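Long-range contacts in dTDP-4-dehydrorhamnose reductase (Bacillus anthracis, PDB 3SC6), which catalyses the NADPH-dependent reduction of dTDP-4-dehydrorhamnose to dTDP-L-rhamnose, the last step in making this activated sugar: residues A[179-184]-A[240-245]; A[186-191]-A[216-221]; A[162-167]-A[222-227]. One frame throughout, in Å; residues are numbered along the deposited sequence.

Interaction 1: residues A[179-184]-A[240-245]; sequences SVVADQ and VSTEEF
A small two-stranded parallel sheet, strands 177-181 and 236-240, brings Val181 and Val240 together with their CA atoms 4.8 Å apart, just before both chains leave the sheet. Val240 uses both its peptide groups in the way usual for parallel strands, bracketing Val181. Val240 N donates to Val180 O in a weak bond of 3.3 Å, and Val240 O receives Ala182 N at 3.0 Å, the N-H lying in the carbonyl plane. The side chains of the bridge pair diverge. Val240 CG1 goes to Ser179 CB (3.7 Å), while the other methyl of Val240 lies against the backbone carbonyl of Val180. In Val181, CG1 stands anti to the backbone N (chi1 177°), which leaves Val181 CG2 beside that N and over one face of the Phe245 ring, 4.1 Å from Phe245 CG. The branched valines suit extended strands, and a flat ring gives the methyl a broad surface to lie on. Beyond the sheet, Asp183 turns its carboxylate to the backbone of the second segment. Asp183 OD1 accepts Thr242 N at 2.9 Å on its syn side, where the chain turns towards the short, weakly bonded helix 242-245, although the exact placement of the carboxylate is less sure. Val180 points the other way, onto Trp220 and Ala224 of helix 220-231 and onto Phe164 and Met168. Together these features are those of a minor parallel sheet packed on helices in the smaller lobe that, in this reductase family, accompanies the Rossmann core and probably contributes to sugar-nucleotide binding.

Interaction 2: residues A[186-191]-A[216-221]; sequences GSPTYV and GSCSWF
Gly186 and Cys218 face each other in antiparallel fashion with their CA atoms 5.1 Å apart, and the CA atoms of Ser187 and Ser217 are as near. The pairing of Gly186 with Cys218 is loose. Gly186 N donates to Cys218 O at 3.0 Å with an N-H...O angle of 149°, although the place of that oxygen is less sure; in the return direction the angle is too poor for a bond between Cys218 N and Gly186 O. At Gly216 a CB would press on the carbonyl O of the preceding residue, so a residue without one suits this backbone conformation. Gly216 O lies near Ser187 CB.

The side-chain contact proper is made by Pro188 and Cys218. Pro188 CD rests 3.7 Å from Cys218 CB. Cys218 SG, placed anti to the backbone N (chi1 -178°), reaches alongside the proline ring and sits 4.1 Å from Pro188 CG. Both groups are compact and apolar, as befits a buried site, and both also touch Phe223. Ser219 is the N-cap of helix 220-231: its OG accepts Glu222 N, a natural task for a short hydroxyl side chain. On the other segment, Thr189 and Val191 bond through their backbones to strand 148-157. A short, weakly bonded strand thus runs antiparallel beside strand 185-190 of the largely parallel Rossmann-type sheet, and leads straight into a capped helix.

Interaction 3: residues A[162-167]-A[222-227]; sequences NNFVKT and EFAKKI
Aromatic contact comes first: the phenyl rings of Phe164 and Phe223 approach through their edges and slide past one another without stacking, with centroids 5.6 Å apart and planes at 33°. Phe164 CD2 lies at the edge of the Phe223 ring, in its plane. Both rings reach the interface because CG is anti to the backbone N in each (chi1 -177° and -180°). One face of Phe223 is covered from within its own helix by Ile227, whose CG1 stands over the ring centre one turn further on.

Aliphatic groups fill in around the rings. Val165 CG2 touches Phe223 CZ at 3.6 Å and Ile227 CD1 at 3.8 Å, while the small Ala224 offers CB to the edge of Phe164, 4.2 Å from Phe164 CZ. These contacts join the start of helix 164-172 to helix 220-231, a pairing consistent with the substrate-binding lobe of the family; Phe280 of helix 273-283 also packs on Val165, and Leu277 and Phe281 on Ile227.

Hydrogen bonds also organise the start of helix 164-172. Asn163 is its N-cap, with Asn163 OD1 accepting Lys166 N at 2.7 Å. Asn163 O takes two donors, Thr167 N and Thr167 OG1, the hydroxyl approaching from above the carbonyl plane.

How the interactions relate
The three contacts lie on the same side of the chain's centre. Interactions 2 and 3 are closest, their centres about 10 Å apart, and interaction 1 is about 15 Å from each. Helix 220-231 is the shared element: its first two residues belong to 216-221, the following six to 222-227, and Phe221 on it meets Ala182 of interaction 1. Along the chain the order is 162-167, 179-184, 186-191, 216-221, 222-227, 240-245, so interactions 1 and 3 alternate and both span interaction 2. Trp220 against Phe164 ties interactions 2 and 3 together. One helix thus connects the Rossmann-type sheet, near bound NADP, with the outlying two-stranded sheet.

Interaction 1: residues A[179-184]-A[240-245]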
loop_
_atom_site.group_PDB
_atom_site.type_symbol
_atom_site.label_atom_id
_atom_site.label_comp_id
_atom_site.label_asym_id
_atom_site.label_seq_id
_atom_site.Cartn_x
_atom_site.Cartn_y
_atom_site.Cartn_z
ATOM N N SER A 179 -18.212 4.505 17.940
ATOM C CA SER A 179 -18.574 3.325 17.159
ATOM C C SER A 179 -17.685 3.105 15.933
ATOM O O SER A 179 -17.462 4.018 15.134
ATOM C CB SER A 179 -20.048 3.400 16.751
ATOM O OG SER A 179 -20.310 4.561 15.988
ATOM N N VAL A 180 -17.195 1.873 15.798
ATOM C CA VAL A 180 -16.324 1.469 14.696
ATOM C C VAL A 180 -16.803 0.162 14.065
ATOM O O VAL A 180 -17.246 -0.746 14.767
ATOM C CB VAL A 180 -14.889 1.240 15.201
ATOM C CG1 VAL A 180 -14.004 0.719 14.078
ATOM C CG2 VAL A 180 -14.324 2.519 15.805
ATOM N N VAL A 181 -16.700 0.061 12.744
ATOM C CA VAL A 181 -17.123 -1.144 12.032
ATOM C C VAL A 181 -16.438 -2.382 12.629
ATOM O O VAL A 181 -15.254 -2.334 12.972
ATOM C CB VAL A 181 -16.804 -1.044 10.523
ATOM C CG1 VAL A 181 -17.170 -2.332 9.812
ATOM C CG2 VAL A 181 -17.538 0.136 9.902
ATOM N N ALA A 182 -17.185 -3.479 12.760
ATOM C CA ALA A 182 -16.638 -4.720 13.322
ATOM C C ALA A 182 -16.933 -5.975 12.490
ATOM O O ALA A 182 -16.646 -7.087 12.927
ATOM C CB ALA A 182 -17.149 -4.911 14.745
ATOM N N ASP A 183 -17.500 -5.800 11.300
ATOM C CA ASP A 183 -17.820 -6.937 10.432
ATOM C C ASP A 183 -16.904 -7.005 9.201
ATOM O O ASP A 183 -17.237 -7.649 8.204
ATOM C CB ASP A 183 -19.299 -6.915 10.025
ATOM C CG ASP A 183 -19.692 -5.641 9.302
ATOM O OD1 ASP A 183 -20.867 -5.531 8.896
ATOM O OD2 ASP A 183 -18.832 -4.749 9.146
ATOM N N GLN A 184 -15.758 -6.328 9.287
ATOM C CA GLN A 184 -14.768 -6.302 8.210
ATOM C C GLN A 184 -13.410 -6.641 8.805
ATOM O O GLN A 184 -12.812 -5.828 9.514
ATOM C CB GLN A 184 -14.696 -4.935 7.527
ATOM C CG GLN A 184 -15.968 -4.498 6.850
ATOM C CD GLN A 184 -15.824 -3.149 6.172
ATOM O OE1 GLN A 184 -14.750 -2.549 6.180
ATOM N NE2 GLN A 184 -16.906 -2.669 5.574
ATOM N N VAL A 240 -20.358 -1.840 15.074
ATOM C CA VAL A 240 -21.441 -1.558 14.131
ATOM C C VAL A 240 -21.228 -2.300 12.812
ATOM O O VAL A 240 -20.108 -2.686 12.479
ATOM C CB VAL A 240 -21.579 -0.047 13.849
ATOM C CG1 VAL A 240 -21.944 0.698 15.122
ATOM C CG2 VAL A 240 -20.297 0.507 13.246
ATOM N N SER A 241 -22.313 -2.490 12.068
ATOM C CA SER A 241 -22.263 -3.186 10.785
ATOM C C SER A 241 -21.907 -2.238 9.647
ATOM O O SER A 241 -21.814 -1.025 9.838
ATOM C CB SER A 241 -23.606 -3.859 10.494
ATOM O OG SER A 241 -24.652 -2.904 10.428
ATOM N N THR A 242 -21.712 -2.809 8.462
ATOM C CA THR A 242 -21.364 -2.042 7.271
ATOM C C THR A 242 -22.567 -1.310 6.682
ATOM O O THR A 242 -22.431 -0.208 6.151
ATOM C CB THR A 242 -20.795 -2.956 6.171
ATOM O OG1 THR A 242 -21.776 -3.939 5.810
ATOM C CG2 THR A 242 -19.538 -3.655 6.647
ATOM N N GLU A 243 -23.739 -1.930 6.770
ATOM C CA GLU A 243 -24.964 -1.336 6.238
ATOM C C GLU A 243 -25.342 -0.035 6.951
ATOM O O GLU A 243 -25.837 0.900 6.319
ATOM C CB GLU A 243 -26.124 -2.335 6.315
ATOM C CG GLU A 243 -25.896 -3.616 5.511
ATOM C CD GLU A 243 -27.065 -4.585 5.593
ATOM O OE1 GLU A 243 -28.063 -4.269 6.277
ATOM O OE2 GLU A 243 -26.984 -5.664 4.969
ATOM N N GLU A 244 -25.102 0.023 8.258
ATOM C CA GLU A 244 -25.423 1.215 9.043
ATOM C C GLU A 244 -24.402 2.335 8.820
ATOM O O GLU A 244 -24.693 3.508 9.064
ATOM C CB GLU A 244 -25.506 0.867 10.536
ATOM C CG GLU A 244 -25.869 2.057 11.435
ATOM C CD GLU A 244 -25.981 1.685 12.903
ATOM O OE1 GLU A 244 -26.313 2.576 13.717
ATOM O OE2 GLU A 244 -25.746 0.507 13.244
ATOM N N PHE A 245 -23.212 1.965 8.357
ATOM C CA PHE A 245 -22.154 2.935 8.102
ATOM C C PHE A 245 -22.359 3.634 6.762
ATOM O O PHE A 245 -21.894 4.756 6.560
ATOM C CB PHE A 245 -20.784 2.254 8.135
ATOM C CG PHE A 245 -19.629 3.214 8.105
ATOM C CD1 PHE A 245 -19.252 3.902 9.247
ATOM C CD2 PHE A 245 -18.919 3.429 6.935
ATOM C CE1 PHE A 245 -18.190 4.786 9.222
ATOM C CE2 PHE A 245 -17.857 4.312 6.905
ATOM C CZ PHE A 245 -17.492 4.991 8.049
#

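Interaction 2: residues A[186-191]-A[216-221]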
loop_
_atom_site.group_PDB
_atom_site.type_symbol
_atom_site.label_atom_id
_atom_site.label_comp_id
_atom_site.label_asym_id
_atom_site.label_seq_id
_atom_site.Cartn_x
_atom_site.Cartn_y
_atom_site.Cartn_z
ATOM N N GLY A 186 -9.383 -7.573 8.596
ATOM C CA GLY A 186 -8.227 -7.211 7.789
ATOM C C GLY A 186 -6.939 -7.302 8.581
ATOM O O GLY A 186 -6.920 -7.826 9.693
ATOM N N SER A 187 -5.856 -6.789 8.006
ATOM C CA SER A 187 -4.561 -6.819 8.669
ATOM C C SER A 187 -3.824 -5.484 8.529
ATOM O O SER A 187 -3.243 -5.193 7.479
ATOM C CB SER A 187 -3.712 -7.952 8.097
ATOM O OG SER A 187 -3.510 -7.769 6.712
ATOM N N PRO A 188 -3.852 -4.666 9.590
ATOM C CA PRO A 188 -3.188 -3.367 9.593
ATOM C C PRO A 188 -1.712 -3.494 9.262
ATOM O O PRO A 188 -1.014 -4.302 9.869
ATOM C CB PRO A 188 -3.362 -2.885 11.036
ATOM C CG PRO A 188 -4.543 -3.617 11.549
ATOM C CD PRO A 188 -4.588 -4.921 10.838
ATOM N N THR A 189 -1.242 -2.695 8.311
ATOM C CA THR A 189 0.154 -2.731 7.908
ATOM C C THR A 189 0.838 -1.384 8.087
ATOM O O THR A 189 0.457 -0.397 7.461
ATOM C CB THR A 189 0.289 -3.152 6.441
ATOM O OG1 THR A 189 -0.260 -4.465 6.271
ATOM C CG2 THR A 189 1.742 -3.156 6.023
ATOM N N TYR A 190 1.853 -1.353 8.946
ATOM C CA TYR A 190 2.601 -0.126 9.204
ATOM C C TYR A 190 3.726 0.095 8.196
ATOM O O TYR A 190 4.640 -0.716 8.072
ATOM C CB TYR A 190 3.089 -0.078 10.658
ATOM C CG TYR A 190 4.026 1.068 10.966
ATOM C CD1 TYR A 190 3.764 2.349 10.510
ATOM C CD2 TYR A 190 5.101 0.892 11.826
ATOM C CE1 TYR A 190 4.609 3.400 10.811
ATOM C CE2 TYR A 190 5.936 1.943 12.151
ATOM C CZ TYR A 190 5.684 3.193 11.638
ATOM O OH TYR A 190 6.510 4.240 11.952
ATOM N N VAL A 191 3.620 1.209 7.476
ATOM C CA VAL A 191 4.587 1.607 6.450
ATOM C C VAL A 191 6.037 1.256 6.767
ATOM O O VAL A 191 6.748 0.751 5.909
ATOM C CB VAL A 191 4.492 3.124 6.164
ATOM C CG1 VAL A 191 5.562 3.550 5.183
ATOM C CG2 VAL A 191 3.105 3.485 5.637
ATOM N N GLY A 216 -1.270 -11.819 11.108
ATOM C CA GLY A 216 -2.529 -11.863 11.845
ATOM C C GLY A 216 -3.711 -11.152 11.221
ATOM O O GLY A 216 -3.552 -10.223 10.430
ATOM N N SER A 217 -4.905 -11.617 11.580
ATOM C CA SER A 217 -6.146 -11.045 11.092
ATOM C C SER A 217 -6.550 -10.025 12.143
ATOM O O SER A 217 -6.005 -10.030 13.250
ATOM C CB SER A 217 -7.224 -12.117 10.937
ATOM O OG SER A 217 -7.517 -12.726 12.180
ATOM N N CYS A 218 -7.520 -9.176 11.825
ATOM C CA CYS A 218 -7.952 -8.154 12.765
ATOM C C CYS A 218 -9.297 -7.577 12.311
ATOM O O CYS A 218 -9.988 -8.180 11.500
ATOM C CB CYS A 218 -6.866 -7.074 12.797
ATOM S SG CYS A 218 -7.097 -5.725 13.915
ATOM N N SER A 219 -9.672 -6.423 12.854
ATOM C CA SER A 219 -10.929 -5.758 12.496
ATOM C C SER A 219 -10.818 -4.334 13.004
ATOM O O SER A 219 -10.190 -4.104 14.038
ATOM C CB SER A 219 -12.134 -6.445 13.136
ATOM O OG SER A 219 -12.063 -6.391 14.549
ATOM N N TRP A 220 -11.426 -3.378 12.303
ATOM C CA TRP A 220 -11.346 -1.981 12.734
ATOM C C TRP A 220 -11.722 -1.849 14.196
ATOM O O TRP A 220 -11.132 -1.056 14.927
ATOM C CB TRP A 220 -12.219 -1.059 11.882
ATOM C CG TRP A 220 -11.877 -1.090 10.432
ATOM C CD1 TRP A 220 -12.582 -1.696 9.437
ATOM C CD2 TRP A 220 -10.683 -0.583 9.829
ATOM N NE1 TRP A 220 -11.935 -1.540 8.238
ATOM C CE2 TRP A 220 -10.761 -0.866 8.452
ATOM C CE3 TRP A 220 -9.566 0.105 10.316
ATOM C CZ2 TRP A 220 -9.763 -0.490 7.554
ATOM C CZ3 TRP A 220 -8.577 0.479 9.427
ATOM C CH2 TRP A 220 -8.682 0.181 8.059
ATOM N N PHE A 221 -12.703 -2.644 14.611
ATOM C CA PHE A 221 -13.190 -2.655 15.983
ATOM C C PHE A 221 -12.102 -3.120 16.963
ATOM O O PHE A 221 -11.745 -2.380 17.882
ATOM C CB PHE A 221 -14.437 -3.538 16.058
ATOM C CG PHE A 221 -15.021 -3.667 17.430
ATOM C CD1 PHE A 221 -15.879 -2.700 17.923
ATOM C CD2 PHE A 221 -14.766 -4.790 18.201
ATOM C CE1 PHE A 221 -16.435 -2.824 19.181
ATOM C CE2 PHE A 221 -15.324 -4.926 19.456
ATOM C CZ PHE A 221 -16.161 -3.939 19.949
#

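Interaction 3: residues A[162-167]-A[222-227]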
loop_
_atom_site.group_PDB
_atom_site.type_symbol
_atom_site.label_atom_id
_atom_site.label_comp_id
_atom_site.label_asym_id
_atom_site.label_seq_id
_atom_site.Cartn_x
_atom_site.Cartn_y
_atom_site.Cartn_z
ATOM N N ASN A 162 -3.171 11.654 7.080
ATOM C CA ASN A 162 -4.240 11.172 7.939
ATOM C C ASN A 162 -4.382 9.671 7.774
ATOM O O ASN A 162 -4.100 9.130 6.710
ATOM C CB ASN A 162 -5.572 11.848 7.598
ATOM C CG ASN A 162 -5.535 13.353 7.791
ATOM O OD1 ASN A 162 -4.529 13.915 8.228
ATOM N ND2 ASN A 162 -6.641 14.014 7.472
ATOM N N ASN A 163 -4.807 9.003 8.837
ATOM C CA ASN A 163 -4.997 7.564 8.812
ATOM C C ASN A 163 -5.937 7.164 9.942
ATOM O O ASN A 163 -6.305 7.997 10.776
ATOM C CB ASN A 163 -3.652 6.829 8.881
ATOM C CG ASN A 163 -2.881 7.128 10.149
ATOM O OD1 ASN A 163 -3.442 7.584 11.141
ATOM N ND2 ASN A 163 -1.591 6.828 10.136
ATOM N N PHE A 164 -6.330 5.898 9.972
ATOM C CA PHE A 164 -7.242 5.412 11.001
ATOM C C PHE A 164 -6.667 5.501 12.414
ATOM O O PHE A 164 -7.407 5.723 13.358
ATOM C CB PHE A 164 -7.666 3.976 10.687
ATOM C CG PHE A 164 -8.664 3.404 11.660
ATOM C CD1 PHE A 164 -10.025 3.565 11.445
ATOM C CD2 PHE A 164 -8.247 2.687 12.771
ATOM C CE1 PHE A 164 -10.946 3.033 12.327
ATOM C CE2 PHE A 164 -9.165 2.152 13.658
ATOM C CZ PHE A 164 -10.514 2.324 13.435
ATOM N N VAL A 165 -5.360 5.340 12.572
ATOM C CA VAL A 165 -4.776 5.416 13.910
ATOM C C VAL A 165 -4.806 6.848 14.458
ATOM O O VAL A 165 -5.156 7.056 15.620
ATOM C CB VAL A 165 -3.353 4.857 13.953
ATOM C CG1 VAL A 165 -2.770 5.013 15.346
ATOM C CG2 VAL A 165 -3.356 3.397 13.542
ATOM N N LYS A 166 -4.442 7.828 13.630
ATOM C CA LYS A 166 -4.449 9.230 14.064
ATOM C C LYS A 166 -5.873 9.713 14.348
ATOM O O LYS A 166 -6.083 10.530 15.238
ATOM C CB LYS A 166 -3.815 10.153 13.017
ATOM C CG LYS A 166 -2.336 9.929 12.719
ATOM C CD LYS A 166 -1.876 10.918 11.638
ATOM C CE LYS A 166 -0.413 10.761 11.272
ATOM N NZ LYS A 166 0.478 10.998 12.428
ATOM N N THR A 167 -6.842 9.218 13.580
ATOM C CA THR A 167 -8.241 9.608 13.759
ATOM C C THR A 167 -8.788 9.168 15.120
ATOM O O THR A 167 -9.458 9.947 15.797
ATOM C CB THR A 167 -9.142 9.064 12.623
ATOM O OG1 THR A 167 -8.716 9.612 11.369
ATOM C CG2 THR A 167 -10.591 9.448 12.851
ATOM N N GLU A 222 -11.578 -4.331 16.768
ATOM C CA GLU A 222 -10.524 -4.864 17.647
ATOM C C GLU A 222 -9.274 -4.004 17.546
ATOM O O GLU A 222 -8.544 -3.819 18.523
ATOM C CB GLU A 222 -10.169 -6.301 17.273
ATOM C CG GLU A 222 -11.297 -7.295 17.432
ATOM C CD GLU A 222 -10.901 -8.699 17.006
ATOM O OE1 GLU A 222 -9.769 -8.881 16.497
ATOM O OE2 GLU A 222 -11.731 -9.620 17.167
ATOM N N PHE A 223 -9.028 -3.497 16.345
ATOM C CA PHE A 223 -7.879 -2.650 16.084
ATOM C C PHE A 223 -8.075 -1.358 16.862
ATOM O O PHE A 223 -7.160 -0.888 17.536
ATOM C CB PHE A 223 -7.737 -2.429 14.570
ATOM C CG PHE A 223 -6.571 -1.571 14.172
ATOM C CD1 PHE A 223 -5.282 -2.057 14.264
ATOM C CD2 PHE A 223 -6.769 -0.344 13.576
ATOM C CE1 PHE A 223 -4.210 -1.293 13.873
ATOM C CE2 PHE A 223 -5.696 0.418 13.167
ATOM C CZ PHE A 223 -4.418 -0.058 13.316
ATOM N N ALA A 224 -9.287 -0.814 16.803
ATOM C CA ALA A 224 -9.608 0.415 17.511
ATOM C C ALA A 224 -9.321 0.242 19.000
ATOM O O ALA A 224 -8.611 1.054 19.591
ATOM C CB ALA A 224 -11.060 0.797 17.287
ATOM N N LYS A 225 -9.861 -0.821 19.604
ATOM C CA LYS A 225 -9.638 -1.075 21.032
ATOM C C LYS A 225 -8.170 -1.090 21.392
ATOM O O LYS A 225 -7.742 -0.407 22.323
ATOM C CB LYS A 225 -10.216 -2.422 21.487
ATOM C CG LYS A 225 -11.717 -2.586 21.449
ATOM C CD LYS A 225 -12.072 -3.983 21.976
ATOM C CE LYS A 225 -13.563 -4.231 22.034
ATOM N NZ LYS A 225 -14.266 -3.298 22.953
ATOM N N LYS A 226 -7.398 -1.878 20.656
ATOM C CA LYS A 226 -5.977 -1.983 20.928
ATOM C C LYS A 226 -5.199 -0.678 20.686
ATOM O O LYS A 226 -4.109 -0.501 21.230
ATOM C CB LYS A 226 -5.379 -3.212 20.236
ATOM C CG LYS A 226 -3.907 -3.429 20.534
ATOM C CD LYS A 226 -3.417 -4.790 20.064
ATOM C CE LYS A 226 -4.129 -5.926 20.825
ATOM N NZ LYS A 226 -3.664 -7.278 20.409
ATOM N N ILE A 227 -5.749 0.234 19.887
ATOM C CA ILE A 227 -5.070 1.504 19.652
ATOM C C ILE A 227 -5.160 2.289 20.957
ATOM O O ILE A 227 -4.191 2.921 21.381
ATOM C CB ILE A 227 -5.682 2.322 18.496
ATOM C CG1 ILE A 227 -5.464 1.602 17.166
ATOM C CG2 ILE A 227 -5.013 3.683 18.400
ATOM C CD1 ILE A 227 -6.024 2.338 15.968
#